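Local coordinates for B-agarase (Saccharophagus degradans, PDB 4BQ2), which probably hydrolyses agarose as a family 50 exo-beta-agarase, cutting beta-linkages from the end of the polysaccharide chain, at residues A227-E232 with E384-E389; V404-N409 with V723-Y728. All coordinates share one frame; numbering follows the deposited sequence.

Contact 1 (A227-E232 with E384-E389); sequences AARDVE and ERKYGE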
loop_
_atom_site.group_PDB
_atom_site.type_symbol
_atom_site.label_atom_id
_atom_site.label_comp_id
_atom_site.label_asym_id
_atom_site.label_seq_id
_atom_site.Cartn_x
_atom_site.Cartn_y
_atom_site.Cartn_z
ATOM N N ALA A 227 -15.022 -20.638 20.513
ATOM C CA ALA A 227 -16.366 -20.100 20.488
ATOM C C ALA A 227 -16.600 -19.244 19.253
ATOM O O ALA A 227 -17.651 -19.374 18.628
ATOM C CB ALA A 227 -16.653 -19.288 21.741
ATOM N N ALA A 228 -15.645 -18.367 18.919
ATOM C CA ALA A 228 -15.755 -17.503 17.709
ATOM C C ALA A 228 -15.732 -18.346 16.447
ATOM O O ALA A 228 -16.520 -18.102 15.528
ATOM C CB ALA A 228 -14.649 -16.451 17.662
ATOM N N ARG A 229 -14.819 -19.315 16.414
ATOM C CA ARG A 229 -14.778 -20.343 15.387
ATOM C C ARG A 229 -16.147 -21.037 15.193
ATOM O O ARG A 229 -16.686 -21.095 14.064
ATOM C CB ARG A 229 -13.735 -21.407 15.743
ATOM C CG ARG A 229 -13.652 -22.552 14.734
ATOM C CD ARG A 229 -13.011 -23.804 15.327
ATOM N NE ARG A 229 -13.805 -24.359 16.429
ATOM C CZ ARG A 229 -13.383 -25.269 17.313
ATOM N NH1 ARG A 229 -12.157 -25.749 17.266
ATOM N NH2 ARG A 229 -14.212 -25.704 18.262
ATOM N N ASP A 230 -16.691 -21.598 16.279
ATOM C CA ASP A 230 -17.962 -22.374 16.170
ATOM C C ASP A 230 -19.111 -21.562 15.626
ATOM O O ASP A 230 -19.920 -22.083 14.880
ATOM C CB ASP A 230 -18.399 -22.979 17.511
ATOM C CG ASP A 230 -17.464 -24.057 18.012
ATOM O OD1 ASP A 230 -16.749 -24.696 17.204
ATOM O OD2 ASP A 230 -17.454 -24.270 19.245
ATOM N N VAL A 231 -19.201 -20.303 16.028
ATOM C CA VAL A 231 -20.268 -19.391 15.619
ATOM C C VAL A 231 -20.173 -19.136 14.115
ATOM O O VAL A 231 -21.165 -19.201 13.386
ATOM C CB VAL A 231 -20.178 -18.060 16.424
ATOM C CG1 VAL A 231 -20.970 -16.944 15.774
ATOM C CG2 VAL A 231 -20.688 -18.265 17.857
ATOM N N GLU A 232 -18.953 -18.887 13.645
ATOM C CA GLU A 232 -18.758 -18.603 12.235
ATOM C C GLU A 232 -19.011 -19.856 11.380
ATOM O O GLU A 232 -19.742 -19.799 10.387
ATOM C CB GLU A 232 -17.348 -18.028 11.998
ATOM C CG GLU A 232 -17.191 -17.628 10.545
ATOM C CD GLU A 232 -15.799 -17.178 10.141
ATOM O OE1 GLU A 232 -14.819 -17.368 10.895
ATOM O OE2 GLU A 232 -15.720 -16.623 9.034
ATOM N N GLU A 384 -3.632 -23.181 13.608
ATOM C CA GLU A 384 -3.475 -24.488 14.258
ATOM C C GLU A 384 -4.293 -24.538 15.544
ATOM O O GLU A 384 -5.004 -25.539 15.812
ATOM C CB GLU A 384 -2.016 -24.842 14.531
ATOM C CG GLU A 384 -1.866 -26.293 15.002
ATOM C CD GLU A 384 -0.425 -26.720 15.167
ATOM O OE1 GLU A 384 0.477 -26.120 14.560
ATOM O OE2 GLU A 384 -0.197 -27.674 15.927
ATOM N N ARG A 385 -4.254 -23.453 16.322
ATOM C CA ARG A 385 -5.050 -23.408 17.555
ATOM C C ARG A 385 -6.523 -23.604 17.281
ATOM O O ARG A 385 -7.194 -24.321 18.027
ATOM C CB ARG A 385 -4.883 -22.075 18.290
ATOM C CG ARG A 385 -3.526 -21.916 18.985
ATOM C CD ARG A 385 -3.520 -20.573 19.724
ATOM N NE ARG A 385 -2.377 -20.422 20.620
ATOM C CZ ARG A 385 -1.386 -19.540 20.490
ATOM N NH1 ARG A 385 -1.341 -18.694 19.472
ATOM N NH2 ARG A 385 -0.412 -19.504 21.401
ATOM N N LYS A 386 -7.044 -22.961 16.232
ATOM C CA LYS A 386 -8.488 -23.053 15.902
ATOM C C LYS A 386 -8.939 -24.376 15.330
ATOM O O LYS A 386 -10.019 -24.881 15.694
ATOM C CB LYS A 386 -8.904 -21.987 14.879
ATOM C CG LYS A 386 -9.164 -20.608 15.451
ATOM C CD LYS A 386 -9.542 -19.585 14.366
ATOM C CE LYS A 386 -10.885 -19.879 13.720
ATOM N NZ LYS A 386 -11.430 -18.687 12.983
ATOM N N TYR A 387 -8.144 -24.910 14.405
ATOM C CA TYR A 387 -8.602 -26.033 13.599
ATOM C C TYR A 387 -7.950 -27.337 13.958
ATOM O O TYR A 387 -8.417 -28.394 13.521
ATOM C CB TYR A 387 -8.445 -25.742 12.086
ATOM C CG TYR A 387 -9.234 -24.526 11.625
ATOM C CD1 TYR A 387 -10.576 -24.382 11.944
ATOM C CD2 TYR A 387 -8.639 -23.536 10.850
ATOM C CE1 TYR A 387 -11.315 -23.270 11.525
ATOM C CE2 TYR A 387 -9.362 -22.411 10.432
ATOM C CZ TYR A 387 -10.713 -22.306 10.768
ATOM O OH TYR A 387 -11.441 -21.238 10.350
ATOM N N GLY A 388 -6.882 -27.254 14.761
ATOM C CA GLY A 388 -6.131 -28.414 15.213
ATOM C C GLY A 388 -5.583 -29.197 14.033
ATOM O O GLY A 388 -5.481 -28.664 12.916
ATOM N N GLU A 389 -5.262 -30.472 14.275
ATOM C CA GLU A 389 -4.779 -31.377 13.220
ATOM C C GLU A 389 -5.528 -32.713 13.093
ATOM O O GLU A 389 -5.566 -33.503 14.042
ATOM C CB GLU A 389 -3.297 -31.640 13.406
ATOM C CG GLU A 389 -2.458 -30.410 13.181
ATOM C CD GLU A 389 -0.999 -30.751 13.084
ATOM O OE1 GLU A 389 -0.507 -31.440 13.998
ATOM O OE2 GLU A 389 -0.345 -30.364 12.098
HETATM O O HOH W 1 -13.585 -19.751 11.725
#
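Arg229 lies against Lys386 and Tyr387 at the end of helix 378-387, and its guanidinium makes the one direct hydrogen bond between the segments. NH1 donates to the backbone O of Lys386 at 2.8 Å, almost straight at the nitrogen (N-H...O 163°), with the oxygen in the guanidinium plane. The aliphatic part of Arg229 packs alongside: its CB is 3.8 Å from CE of Lys386, the two chains running past each other in opposite directions, and its CG is 4.0 Å from CE1 of Tyr387. The guanidinium and the Tyr387 ring lie in planes only 20° apart. A bend at chi3 (63°) turns the Arg229 head back alongside its own helix, where NE and NH2 both close on OD1 of Asp230 from one face of the carboxylate, NH2 at 2.9 Å in a salt bridge. Asp230 and Lys386 O together fix the rotation of the guanidinium. Helix 222-235 is thereby joined to the C-terminal end of helix 378-387: Lys386 O belongs to the last turn, the next residue after the helix, Gly388, leaves helical geometry with positive phi, and the positive head would probably suit the negative end of the helix dipole. Farther along helix 222-235, OE1 of Glu232 and NZ of Lys386 are 4.2 Å apart, too far for a salt bridge, and a water joins them. It donates to Glu232 OE1 at 2.8 Å, accepts from Lys386 NZ at 2.7 Å, and is hydrogen-bonded to Tyr387 OH at 2.9 Å. In the second shell, Glu232 OE2 is salt-bridged to Arg406 and Lys386 NZ to Asp725. Tyr387 also packs on Lys398 and Val402 of helix 394-410, with CB of Lys386 over one ring face.

Contact 2 (V404-N409 with V723-Y728); sequences VDRMLN and VTDTPY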
loop_
_atom_site.group_PDB
_atom_site.type_symbol
_atom_site.label_atom_id
_atom_site.label_comp_id
_atom_site.label_asym_id
_atom_site.label_seq_id
_atom_site.Cartn_x
_atom_site.Cartn_y
_atom_site.Cartn_z
ATOM N N VAL A 404 -12.477 -19.934 1.113
ATOM C CA VAL A 404 -13.385 -19.965 -0.053
ATOM C C VAL A 404 -14.856 -19.829 0.414
ATOM O O VAL A 404 -15.628 -19.030 -0.138
ATOM C CB VAL A 404 -13.182 -21.250 -0.931
ATOM C CG1 VAL A 404 -14.203 -21.325 -2.041
ATOM C CG2 VAL A 404 -11.801 -21.259 -1.552
ATOM N N ASP A 405 -15.231 -20.555 1.465
ATOM C CA ASP A 405 -16.614 -20.461 1.987
ATOM C C ASP A 405 -16.937 -19.030 2.434
ATOM O O ASP A 405 -18.044 -18.557 2.209
ATOM C CB ASP A 405 -16.832 -21.421 3.169
ATOM C CG ASP A 405 -16.974 -22.892 2.724
ATOM O OD1 ASP A 405 -17.047 -23.191 1.481
ATOM O OD2 ASP A 405 -17.017 -23.756 3.618
ATOM N N ARG A 406 -15.978 -18.363 3.090
ATOM C CA ARG A 406 -16.171 -16.957 3.487
ATOM C C ARG A 406 -16.368 -16.105 2.242
ATOM O O ARG A 406 -17.297 -15.334 2.176
ATOM C CB ARG A 406 -14.942 -16.413 4.214
ATOM C CG ARG A 406 -14.792 -16.936 5.638
ATOM C CD ARG A 406 -13.382 -16.699 6.148
ATOM N NE ARG A 406 -13.343 -16.719 7.621
ATOM C CZ ARG A 406 -12.233 -16.696 8.344
ATOM N NH1 ARG A 406 -11.015 -16.623 7.760
ATOM N NH2 ARG A 406 -12.347 -16.746 9.666
ATOM N N MET A 407 -15.445 -16.199 1.289
ATOM C CA MET A 407 -15.516 -15.323 0.090
ATOM C C MET A 407 -16.880 -15.423 -0.579
ATOM O O MET A 407 -17.506 -14.401 -0.904
ATOM C CB MET A 407 -14.405 -15.658 -0.904
ATOM C CG MET A 407 -12.998 -15.413 -0.349
ATOM S SD MET A 407 -12.774 -13.795 0.418
ATOM C CE MET A 407 -11.680 -14.205 1.788
ATOM N N LEU A 408 -17.341 -16.657 -0.771
ATOM C CA LEU A 408 -18.682 -16.919 -1.332
ATOM C C LEU A 408 -19.825 -16.386 -0.464
ATOM O O LEU A 408 -20.785 -15.777 -0.978
ATOM C CB LEU A 408 -18.871 -18.421 -1.633
ATOM C CG LEU A 408 -17.925 -18.983 -2.686
ATOM C CD1 LEU A 408 -18.116 -20.487 -2.753
ATOM C CD2 LEU A 408 -18.194 -18.321 -4.038
ATOM N N ASN A 409 -19.745 -16.585 0.843
ATOM C CA ASN A 409 -20.769 -16.003 1.722
ATOM C C ASN A 409 -20.764 -14.478 1.667
ATOM O O ASN A 409 -21.822 -13.822 1.672
ATOM C CB ASN A 409 -20.609 -16.496 3.187
ATOM C CG ASN A 409 -21.677 -15.910 4.118
ATOM O OD1 ASN A 409 -21.457 -14.892 4.771
ATOM N ND2 ASN A 409 -22.865 -16.518 4.121
ATOM N N VAL A 723 -5.495 -11.054 13.666
ATOM C CA VAL A 723 -4.404 -12.035 13.855
ATOM C C VAL A 723 -4.910 -13.394 14.374
ATOM O O VAL A 723 -4.239 -14.419 14.207
ATOM C CB VAL A 723 -3.293 -11.456 14.775
ATOM C CG1 VAL A 723 -3.815 -11.320 16.190
ATOM C CG2 VAL A 723 -2.016 -12.294 14.738
ATOM N N THR A 724 -6.086 -13.408 15.002
ATOM C CA THR A 724 -6.700 -14.647 15.484
ATOM C C THR A 724 -7.584 -15.353 14.433
ATOM O O THR A 724 -8.302 -16.344 14.754
ATOM C CB THR A 724 -7.521 -14.399 16.760
ATOM O OG1 THR A 724 -8.700 -13.669 16.434
ATOM C CG2 THR A 724 -6.704 -13.609 17.790
ATOM N N ASP A 725 -7.548 -14.830 13.200
ATOM C CA ASP A 725 -8.400 -15.324 12.099
ATOM C C ASP A 725 -9.885 -15.065 12.368
ATOM O O ASP A 725 -10.751 -15.844 11.970
ATOM C CB ASP A 725 -8.131 -16.809 11.834
ATOM C CG ASP A 725 -8.791 -17.295 10.578
ATOM O OD1 ASP A 725 -8.718 -16.586 9.534
ATOM O OD2 ASP A 725 -9.394 -18.391 10.661
ATOM N N THR A 726 -10.182 -13.983 13.079
ATOM C CA THR A 726 -11.585 -13.642 13.368
ATOM C C THR A 726 -11.997 -12.492 12.468
ATOM O O THR A 726 -11.331 -11.450 12.462
ATOM C CB THR A 726 -11.800 -13.225 14.852
ATOM O OG1 THR A 726 -11.383 -14.311 15.698
ATOM C CG2 THR A 726 -13.289 -12.939 15.148
ATOM N N PRO A 727 -13.113 -12.655 11.746
ATOM C CA PRO A 727 -13.508 -11.588 10.822
ATOM C C PRO A 727 -13.914 -10.319 11.546
ATOM O O PRO A 727 -14.537 -10.391 12.597
ATOM C CB PRO A 727 -14.741 -12.157 10.149
ATOM C CG PRO A 727 -14.487 -13.639 10.155
ATOM C CD PRO A 727 -13.896 -13.882 11.526
ATOM N N TYR A 728 -13.576 -9.164 10.965
ATOM C CA TYR A 728 -14.224 -7.920 11.378
ATOM C C TYR A 728 -15.594 -7.937 10.772
ATOM O O TYR A 728 -15.722 -7.788 9.554
ATOM C CB TYR A 728 -13.466 -6.728 10.823
ATOM C CG TYR A 728 -12.090 -6.567 11.415
ATOM C CD1 TYR A 728 -11.930 -5.932 12.654
ATOM C CD2 TYR A 728 -10.956 -7.070 10.771
ATOM C CE1 TYR A 728 -10.664 -5.760 13.208
ATOM C CE2 TYR A 728 -9.679 -6.910 11.329
ATOM C CZ TYR A 728 -9.555 -6.249 12.553
ATOM O OH TYR A 728 -8.335 -6.061 13.149
#
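Arg406 sets CG anti to its carbonyl carbon (chi1 -74°) and then runs extended to NE, reaching from helix 394-410 to Asp725, whose own CG, turned anti to the backbone N (chi1 -170°), places the carboxylate by the arginine tip, where OD1 meets NH1. Both segments lie in the catalytic module, whose fold is probably the (beta/alpha)8 barrel known for family 50 enzymes: 723-728 lies in the long loop between strand 693-699 and helix 729-739, and 394-410 is a helix packed beside it. The guanidinium grips Asp725 end-on through two nitrogens. NH1 donates to OD1 at 2.9 Å in a nearly linear salt bridge (175°), meeting it on the syn side with the oxygen exactly in the guanidinium plane, although the carboxylate itself is steeply inclined to that plane. NH2 donates to the backbone O of the same Asp725 at 2.9 Å along a more bent path. Side chain and main chain of one residue are therefore held together, which probably steadies a backbone that has positive phi here. This arginine is buried, and its remaining polar reach is used too: NE is salt-bridged to Glu232, and NH1 also bonds Tyr701 OH. The carboxylates of Asp725 and Glu232 would probably favour the charged form of Arg406. OD2 of Asp725 is salt-bridged to Lys386. Pro727, just ahead of the N-cap residue Tyr728, crosses the arginine at about a right angle, its CD 3.7 Å from NH2 of Arg406.

Overall arrangement
Contact 1 closes along the chain before contact 2 opens, yet their centres are only about 12 Å apart, on the same side of the chain's centre. Helices 378-387 and 394-410 follow each other in sequence and give one segment to each contact; helix 222-235 and the loop before helix 729-739 supply the others. The contacts touch through two salt bridges, each pairing a charge of contact 1 with one of contact 2. The four alternating charges make a continuous network that joins three helices to a loop more than 300 residues later, bringing that late loop against earlier helices of the catalytic module.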